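PDB 2RFQ: flavin-dependent monooxygenase, oxygenase subunit HsaA from Rhodococcus sp., which catalyses the FMNH2-dependent ortho-hydroxylation of the steroid-derived phenol 3-HSA to the catechol 3,4-DHSA during cholesterol catabolism. Local coordinates for residues Q104-G109 with P203-L208; G131-N136 with V167-P172. All coordinates share one frame; numbering follows the deposited sequence.

Contact 1: Q104-G109 with P203-L208; sequences QEDVWG and PTHRVL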
ATOM      1  N   GLN A 104     -29.464 -35.917 -13.024  1.00  9.47           N
ATOM      2  CA  GLN A 104     -28.290 -36.135 -13.895  1.00  9.65           C
ATOM      3  C   GLN A 104     -28.674 -36.876 -15.172  1.00  9.97           C
ATOM      4  O   GLN A 104     -28.190 -36.552 -16.244  1.00 10.52           O
ATOM      5  CB  GLN A 104     -27.216 -36.928 -13.164  1.00  9.81           C
ATOM      6  CG  GLN A 104     -26.641 -36.221 -11.954  1.00  9.89           C
ATOM      7  CD  GLN A 104     -25.825 -37.170 -11.103  1.00 10.22           C
ATOM      8  OE1 GLN A 104     -24.890 -37.803 -11.595  1.00  9.82           O
ATOM      9  NE2 GLN A 104     -26.212 -37.312  -9.833  1.00 10.14           N
ATOM     10  N   GLU A 105     -29.552 -37.873 -15.048  1.00 10.24           N
ATOM     11  CA  GLU A 105     -30.065 -38.583 -16.208  1.00 10.95           C
ATOM     12  C   GLU A 105     -30.844 -37.623 -17.132  1.00 10.41           C
ATOM     13  O   GLU A 105     -30.697 -37.668 -18.356  1.00 10.60           O
ATOM     14  CB  GLU A 105     -30.938 -39.769 -15.769  1.00 11.59           C
ATOM     15  CG  GLU A 105     -31.625 -40.498 -16.934  1.00 16.37           C
ATOM     16  CD  GLU A 105     -30.690 -41.376 -17.763  1.00 22.40           C
ATOM     17  OE1 GLU A 105     -29.645 -41.833 -17.238  1.00 24.85           O
ATOM     18  OE2 GLU A 105     -31.017 -41.626 -18.952  1.00 25.80           O
ATOM     19  N   ASP A 106     -31.659 -36.740 -16.550  1.00  9.68           N
ATOM     20  CA  ASP A 106     -32.366 -35.722 -17.349  1.00  9.65           C
ATOM     21  C   ASP A 106     -31.429 -34.908 -18.230  1.00 10.31           C
ATOM     22  O   ASP A 106     -31.727 -34.653 -19.396  1.00 10.50           O
ATOM     23  CB  ASP A 106     -33.172 -34.779 -16.452  1.00  9.33           C
ATOM     24  CG  ASP A 106     -34.373 -35.447 -15.800  1.00 11.63           C
ATOM     25  OD1 ASP A 106     -34.766 -36.556 -16.200  1.00 12.09           O
ATOM     26  OD2 ASP A 106     -34.927 -34.831 -14.875  1.00 11.66           O
ATOM     27  N   VAL A 107     -30.296 -34.511 -17.652  1.00  9.68           N
ATOM     28  CA  VAL A 107     -29.333 -33.663 -18.331  1.00  9.68           C
ATOM     29  C   VAL A 107     -28.439 -34.426 -19.306  1.00  9.82           C
ATOM     30  O   VAL A 107     -28.269 -33.996 -20.457  1.00  9.80           O
ATOM     31  CB  VAL A 107     -28.488 -32.886 -17.297  1.00 10.00           C
ATOM     32  CG1 VAL A 107     -27.412 -32.058 -17.985  1.00 11.51           C
ATOM     33  CG2 VAL A 107     -29.428 -31.994 -16.440  1.00  9.96           C
ATOM     34  N   TRP A 108     -27.888 -35.548 -18.841  1.00 10.18           N
ATOM     35  CA  TRP A 108     -26.810 -36.234 -19.565  1.00 10.81           C
ATOM     36  C   TRP A 108     -27.193 -37.595 -20.143  1.00 11.27           C
ATOM     37  O   TRP A 108     -26.365 -38.247 -20.806  1.00 11.56           O
ATOM     38  CB  TRP A 108     -25.594 -36.418 -18.647  1.00 10.57           C
ATOM     39  CG  TRP A 108     -24.820 -35.142 -18.357  1.00 11.27           C
ATOM     40  CD1 TRP A 108     -24.551 -34.113 -19.233  1.00 11.45           C
ATOM     41  CD2 TRP A 108     -24.176 -34.799 -17.125  1.00 11.27           C
ATOM     42  NE1 TRP A 108     -23.803 -33.131 -18.599  1.00 10.93           N
ATOM     43  CE2 TRP A 108     -23.557 -33.529 -17.310  1.00 10.84           C
ATOM     44  CE3 TRP A 108     -24.077 -35.428 -15.873  1.00  9.83           C
ATOM     45  CZ2 TRP A 108     -22.832 -32.891 -16.292  1.00 10.85           C
ATOM     46  CZ3 TRP A 108     -23.353 -34.796 -14.860  1.00 10.78           C
ATOM     47  CH2 TRP A 108     -22.738 -33.537 -15.076  1.00 10.83           C
ATOM     48  N   GLY A 109     -28.429 -38.025 -19.906  1.00 12.26           N
ATOM     49  CA  GLY A 109     -28.858 -39.356 -20.316  1.00 11.99           C
ATOM     50  C   GLY A 109     -28.686 -39.662 -21.795  1.00 12.80           C
ATOM     51  O   GLY A 109     -28.517 -40.833 -22.157  1.00 13.38           O
ATOM     52  N   PRO A 203     -39.675 -29.865 -11.075  1.00  9.65           N
ATOM     53  CA  PRO A 203     -39.970 -31.025 -10.219  1.00  9.67           C
ATOM     54  C   PRO A 203     -38.974 -31.176  -9.070  1.00  9.65           C
ATOM     55  O   PRO A 203     -37.812 -30.773  -9.197  1.00  9.26           O
ATOM     56  CB  PRO A 203     -39.842 -32.210 -11.179  1.00 10.32           C
ATOM     57  CG  PRO A 203     -38.864 -31.728 -12.210  1.00  9.22           C
ATOM     58  CD  PRO A 203     -39.178 -30.274 -12.408  1.00  9.64           C
ATOM     59  N   THR A 204     -39.448 -31.744  -7.961  1.00 10.13           N
ATOM     60  CA  THR A 204     -38.658 -31.980  -6.750  1.00  9.88           C
ATOM     61  C   THR A 204     -37.256 -32.518  -7.024  1.00  9.97           C
ATOM     62  O   THR A 204     -36.269 -32.024  -6.458  1.00 10.14           O
ATOM     63  CB  THR A 204     -39.400 -32.950  -5.812  1.00 10.92           C
ATOM     64  OG1 THR A 204     -40.661 -32.369  -5.471  1.00 11.75           O
ATOM     65  CG2 THR A 204     -38.584 -33.209  -4.546  1.00 11.26           C
ATOM     66  N   HIS A 205     -37.153 -33.514  -7.901  1.00  9.95           N
ATOM     67  CA  HIS A 205     -35.850 -34.161  -8.132  1.00  9.34           C
ATOM     68  C   HIS A 205     -34.821 -33.240  -8.786  1.00  9.83           C
ATOM     69  O   HIS A 205     -33.636 -33.545  -8.784  1.00  9.32           O
ATOM     70  CB  HIS A 205     -36.006 -35.482  -8.911  1.00  9.88           C
ATOM     71  CG  HIS A 205     -36.291 -35.305 -10.370  1.00 10.68           C
ATOM     72  ND1 HIS A 205     -37.566 -35.138 -10.870  1.00 12.79           N
ATOM     73  CD2 HIS A 205     -35.464 -35.293 -11.442  1.00  9.94           C
ATOM     74  CE1 HIS A 205     -37.511 -35.017 -12.183  1.00 11.52           C
ATOM     75  NE2 HIS A 205     -36.245 -35.112 -12.557  1.00 10.48           N
ATOM     76  N   ARG A 206     -35.293 -32.125  -9.330  1.00  8.67           N
ATOM     77  CA  ARG A 206     -34.422 -31.153  -9.997  1.00  8.98           C
ATOM     78  C   ARG A 206     -34.099 -29.938  -9.110  1.00  9.21           C
ATOM     79  O   ARG A 206     -33.673 -28.887  -9.600  1.00  9.03           O
ATOM     80  CB  ARG A 206     -35.070 -30.700 -11.305  1.00  8.58           C
ATOM     81  CG  ARG A 206     -35.084 -31.779 -12.378  1.00  9.29           C
ATOM     82  CD  ARG A 206     -35.481 -31.146 -13.700  1.00 10.30           C
ATOM     83  NE  ARG A 206     -35.796 -32.151 -14.715  1.00 11.12           N
ATOM     84  CZ  ARG A 206     -36.568 -31.901 -15.769  1.00 13.21           C
ATOM     85  NH1 ARG A 206     -37.102 -30.690 -15.935  1.00 13.23           N
ATOM     86  NH2 ARG A 206     -36.814 -32.857 -16.660  1.00 14.70           N
ATOM     87  N   VAL A 207     -34.263 -30.094  -7.797  1.00  9.51           N
ATOM     88  CA  VAL A 207     -33.959 -29.003  -6.867  1.00  9.74           C
ATOM     89  C   VAL A 207     -33.039 -29.501  -5.756  1.00 10.79           C
ATOM     90  O   VAL A 207     -33.273 -30.566  -5.185  1.00 11.89           O
ATOM     91  CB  VAL A 207     -35.265 -28.405  -6.277  1.00 10.71           C
ATOM     92  CG1 VAL A 207     -34.948 -27.288  -5.278  1.00 10.44           C
ATOM     93  CG2 VAL A 207     -36.130 -27.888  -7.404  1.00 10.42           C
ATOM     94  N   LEU A 208     -31.974 -28.746  -5.474  1.00 10.08           N
ATOM     95  CA  LEU A 208     -30.991 -29.189  -4.483  1.00  9.95           C
ATOM     96  C   LEU A 208     -30.686 -28.099  -3.473  1.00  9.54           C
ATOM     97  O   LEU A 208     -30.290 -26.999  -3.848  1.00  9.06           O
ATOM     98  CB  LEU A 208     -29.687 -29.600  -5.170  1.00 10.03           C
ATOM     99  CG  LEU A 208     -28.538 -30.058  -4.254  1.00 10.18           C
ATOM    100  CD1 LEU A 208     -28.888 -31.299  -3.445  1.00 10.74           C
ATOM    101  CD2 LEU A 208     -27.292 -30.332  -5.090  1.00  9.73           C
TER

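Contact 2: G131-N136 with V167-P172; sequences GGYTVN and VSFLIP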
ATOM      1  N   GLY A 131     -45.572 -31.793  -6.287  1.00 11.77           N
ATOM      2  CA  GLY A 131     -44.596 -32.367  -7.210  1.00 11.11           C
ATOM      3  C   GLY A 131     -43.337 -31.544  -7.405  1.00 10.97           C
ATOM      4  O   GLY A 131     -42.447 -31.957  -8.144  1.00 10.17           O
ATOM      5  N   GLY A 132     -43.255 -30.393  -6.738  1.00 10.46           N
ATOM      6  CA  GLY A 132     -42.075 -29.531  -6.902  1.00 10.16           C
ATOM      7  C   GLY A 132     -42.357 -28.081  -6.569  1.00 10.74           C
ATOM      8  O   GLY A 132     -42.799 -27.769  -5.452  1.00 10.58           O
ATOM      9  N   TYR A 133     -42.050 -27.203  -7.530  1.00 10.78           N
ATOM     10  CA  TYR A 133     -42.042 -25.747  -7.318  1.00 11.22           C
ATOM     11  C   TYR A 133     -42.474 -24.989  -8.550  1.00 11.15           C
ATOM     12  O   TYR A 133     -42.224 -25.422  -9.689  1.00 11.50           O
ATOM     13  CB  TYR A 133     -40.630 -25.251  -6.919  1.00 11.88           C
ATOM     14  CG  TYR A 133     -40.011 -26.063  -5.816  1.00 12.95           C
ATOM     15  CD1 TYR A 133     -40.109 -25.655  -4.482  1.00 13.04           C
ATOM     16  CD2 TYR A 133     -39.370 -27.278  -6.100  1.00 12.44           C
ATOM     17  CE1 TYR A 133     -39.571 -26.428  -3.461  1.00 15.51           C
ATOM     18  CE2 TYR A 133     -38.839 -28.045  -5.099  1.00 12.45           C
ATOM     19  CZ  TYR A 133     -38.933 -27.622  -3.793  1.00 13.60           C
ATOM     20  OH  TYR A 133     -38.396 -28.392  -2.800  1.00 17.97           O
ATOM     21  N   THR A 134     -43.133 -23.854  -8.325  1.00 10.96           N
ATOM     22  CA  THR A 134     -43.355 -22.879  -9.390  1.00 11.08           C
ATOM     23  C   THR A 134     -42.301 -21.797  -9.212  1.00 11.71           C
ATOM     24  O   THR A 134     -42.214 -21.151  -8.164  1.00 11.59           O
ATOM     25  CB  THR A 134     -44.769 -22.248  -9.340  1.00 11.97           C
ATOM     26  OG1 THR A 134     -45.757 -23.283  -9.385  1.00 13.24           O
ATOM     27  CG2 THR A 134     -44.989 -21.316 -10.528  1.00 12.17           C
ATOM     28  N   VAL A 135     -41.500 -21.620 -10.249  1.00 10.81           N
ATOM     29  CA  VAL A 135     -40.359 -20.738 -10.164  1.00 10.62           C
ATOM     30  C   VAL A 135     -40.584 -19.514 -11.036  1.00 10.82           C
ATOM     31  O   VAL A 135     -41.113 -19.611 -12.149  1.00 10.74           O
ATOM     32  CB  VAL A 135     -39.049 -21.471 -10.550  1.00  9.90           C
ATOM     33  CG1 VAL A 135     -37.845 -20.531 -10.430  1.00 10.90           C
ATOM     34  CG2 VAL A 135     -38.848 -22.699  -9.646  1.00 11.09           C
ATOM     35  N   ASN A 136     -40.199 -18.361 -10.489  1.00 11.53           N
ATOM     36  CA  ASN A 136     -40.244 -17.069 -11.177  1.00 11.59           C
ATOM     37  C   ASN A 136     -38.963 -16.326 -10.879  1.00 12.06           C
ATOM     38  O   ASN A 136     -38.512 -16.266  -9.725  1.00 12.15           O
ATOM     39  CB  ASN A 136     -41.451 -16.230 -10.731  1.00 11.90           C
ATOM     40  CG  ASN A 136     -42.744 -16.698 -11.365  1.00 11.60           C
ATOM     41  OD1 ASN A 136     -43.021 -16.406 -12.532  1.00 12.65           O
ATOM     42  ND2 ASN A 136     -43.545 -17.429 -10.600  1.00 10.26           N
ATOM     43  N   VAL A 167     -31.842 -22.904  -2.332  1.00  9.88           N
ATOM     44  CA  VAL A 167     -31.627 -24.059  -3.201  1.00 10.03           C
ATOM     45  C   VAL A 167     -31.147 -23.609  -4.579  1.00  9.64           C
ATOM     46  O   VAL A 167     -31.132 -22.409  -4.878  1.00 10.12           O
ATOM     47  CB  VAL A 167     -32.960 -24.832  -3.387  1.00  9.94           C
ATOM     48  CG1 VAL A 167     -33.531 -25.281  -2.043  1.00  9.90           C
ATOM     49  CG2 VAL A 167     -33.978 -23.954  -4.115  1.00 10.40           C
ATOM     50  N   SER A 168     -30.769 -24.578  -5.407  1.00  9.92           N
ATOM     51  CA  SER A 168     -30.623 -24.344  -6.839  1.00 10.01           C
ATOM     52  C   SER A 168     -31.724 -25.077  -7.585  1.00 10.06           C
ATOM     53  O   SER A 168     -31.947 -26.270  -7.361  1.00  9.88           O
ATOM     54  CB  SER A 168     -29.262 -24.835  -7.353  1.00  9.98           C
ATOM     55  OG  SER A 168     -28.208 -24.083  -6.768  1.00  9.81           O
ATOM     56  N   PHE A 169     -32.399 -24.352  -8.473  1.00  9.57           N
ATOM     57  CA  PHE A 169     -33.396 -24.945  -9.358  1.00  9.24           C
ATOM     58  C   PHE A 169     -32.735 -25.278 -10.683  1.00  9.15           C
ATOM     59  O   PHE A 169     -32.168 -24.394 -11.345  1.00  8.57           O
ATOM     60  CB  PHE A 169     -34.534 -23.949  -9.600  1.00  8.70           C
ATOM     61  CG  PHE A 169     -35.191 -23.455  -8.336  1.00  7.34           C
ATOM     62  CD1 PHE A 169     -36.157 -24.230  -7.682  1.00  7.51           C
ATOM     63  CD2 PHE A 169     -34.843 -22.220  -7.799  1.00  8.30           C
ATOM     64  CE1 PHE A 169     -36.741 -23.761  -6.511  1.00  9.14           C
ATOM     65  CE2 PHE A 169     -35.448 -21.740  -6.621  1.00  8.35           C
ATOM     66  CZ  PHE A 169     -36.393 -22.507  -5.987  1.00  9.36           C
ATOM     67  N   LEU A 170     -32.821 -26.546 -11.089  1.00  8.55           N
ATOM     68  CA  LEU A 170     -32.273 -26.978 -12.380  1.00  8.64           C
ATOM     69  C   LEU A 170     -33.399 -26.903 -13.420  1.00  8.84           C
ATOM     70  O   LEU A 170     -34.423 -27.585 -13.281  1.00  9.63           O
ATOM     71  CB  LEU A 170     -31.744 -28.429 -12.288  1.00  8.43           C
ATOM     72  CG  LEU A 170     -31.329 -29.139 -13.593  1.00  8.70           C
ATOM     73  CD1 LEU A 170     -30.100 -28.505 -14.256  1.00 11.01           C
ATOM     74  CD2 LEU A 170     -31.088 -30.659 -13.301  1.00  8.54           C
ATOM     75  N   ILE A 171     -33.214 -26.058 -14.433  1.00  9.16           N
ATOM     76  CA  ILE A 171     -34.270 -25.756 -15.400  1.00  8.81           C
ATOM     77  C   ILE A 171     -33.734 -25.900 -16.830  1.00  8.88           C
ATOM     78  O   ILE A 171     -32.629 -25.401 -17.118  1.00  9.00           O
ATOM     79  CB  ILE A 171     -34.814 -24.316 -15.183  1.00  8.92           C
ATOM     80  CG1 ILE A 171     -35.247 -24.142 -13.718  1.00  9.75           C
ATOM     81  CG2 ILE A 171     -35.969 -24.025 -16.163  1.00  7.25           C
ATOM     82  CD1 ILE A 171     -36.050 -22.843 -13.385  1.00  9.28           C
ATOM     83  N   PRO A 172     -34.481 -26.605 -17.709  1.00  8.83           N
ATOM     84  CA  PRO A 172     -33.963 -26.726 -19.064  1.00  9.32           C
ATOM     85  C   PRO A 172     -34.224 -25.477 -19.886  1.00  9.31           C
ATOM     86  O   PRO A 172     -35.158 -24.728 -19.605  1.00 10.34           O
ATOM     87  CB  PRO A 172     -34.762 -27.909 -19.626  1.00  8.40           C
ATOM     88  CG  PRO A 172     -36.128 -27.759 -18.946  1.00  9.18           C
ATOM     89  CD  PRO A 172     -35.765 -27.333 -17.534  1.00  9.53           C
TER

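Contact 1: Q104-G109 with P203-L208
D106 meets H205 and R206 in a small polar contact at the protein surface, where helix 101-108 faces the turn that leads into strand 207-209. All the bonds between the two segments end on one carboxylate oxygen. The ring of H205 points its NE2 straight at D106 OD2, 2.7 Å away with an N-H...O angle of 163°, and arrives on the syn side of the carboxylate. The oxygen lies almost in the imidazole plane, while the carboxylate itself is turned steeply against the ring. R206 adds a salt bridge to the same atom: its NE stands 2.8 Å from D106 OD2, nearly straight at 164°, and R206 NH2 contributes a weak, bent bond. Here the oxygen sits in the guanidinium plane but is approached from above the carboxylate plane, the two flat groups being almost perpendicular. The joint spans two parts of the acyl-CoA dehydrogenase-type fold, the N-terminal helical region and the beta domain that follows it. R206 reaches across with its chain extended from CG to NE, and its CG lies toward the rim of one face of the H205 ring, 3.4 Å above that plane. Two donors gripping one oxygen probably restrict the turning of the D106 carboxylate, and the arginine's charge would probably favour its ionised form. W150 of strand 150-159 packs against both D106 and R206, and S100 OG is hydrogen-bonded to H205 O.

Contact 2: G131-N136 with V167-P172
F169 is met by Y133 and V135 in a buried apolar contact between strands 132-142 and 162-172, which no hydrogen bond joins here. Along 167-172, V167 comes first and serves its neighbour: its CG2 lies 3.4 Å above one face of the F169 ring. The opposite face takes V135, whose CG2 makes a CH-pi contact 4.0 Å from the centroid of the F169 ring. With F169 CG anti to its own carbonyl carbon (chi1 -56°), the ring is carried to Y133 as well, and F169 CE1 comes edge-on over the tyrosine face, 4.1 Å from Y133 CG. This T-shaped pair has its centroids 5.8 Å apart and its planes at 69°. With an alanine at F169, V135 CG2 would probably lose the aromatic face it rests on and Y133 the edge that meets it, and a gap is likely to open between the strands. The two segments belong to one mixed sheet, the beta domain of the acyl-CoA dehydrogenase-type fold, yet pass each other nearly at right angles (83°), with axes 9.9 Å apart, so side chains alone bridge them. V207 of strand 207-209 touches Y133, V167 and F169. Two residues on from F169, I171 extends CD1 tip to tip toward V135 CG1, 4.2 Å away, while Y176 packs against the isoleucine.

In the fold
Contacts 1 and 2 lie with their centres about 10 Å apart on the same side of the chain's centre, and 131-136 with 167-172 is nested within the loop that 104-109 and 203-208 close. Strands 207-209 and 162-172 are antiparallel neighbours, and probable backbone hydrogen bonds join segments 203-208 and 167-172: R206 O to L170 N and L208 O to S168 N, each 2.9 Å. Contact 1 ties the turn before strand 207-209 to helix 101-108, whereas contact 2 packs two unpaired strands of the sheet. Contact 1 lies away from the FMN and ligand sites. In contact 2 the F169 side chain is about 9 Å from that of Y120, an FMN-binding residue by similarity, and the I171 side chain about 10 Å from a bound 3-pyridinium-1-ylpropane-1-sulfonate.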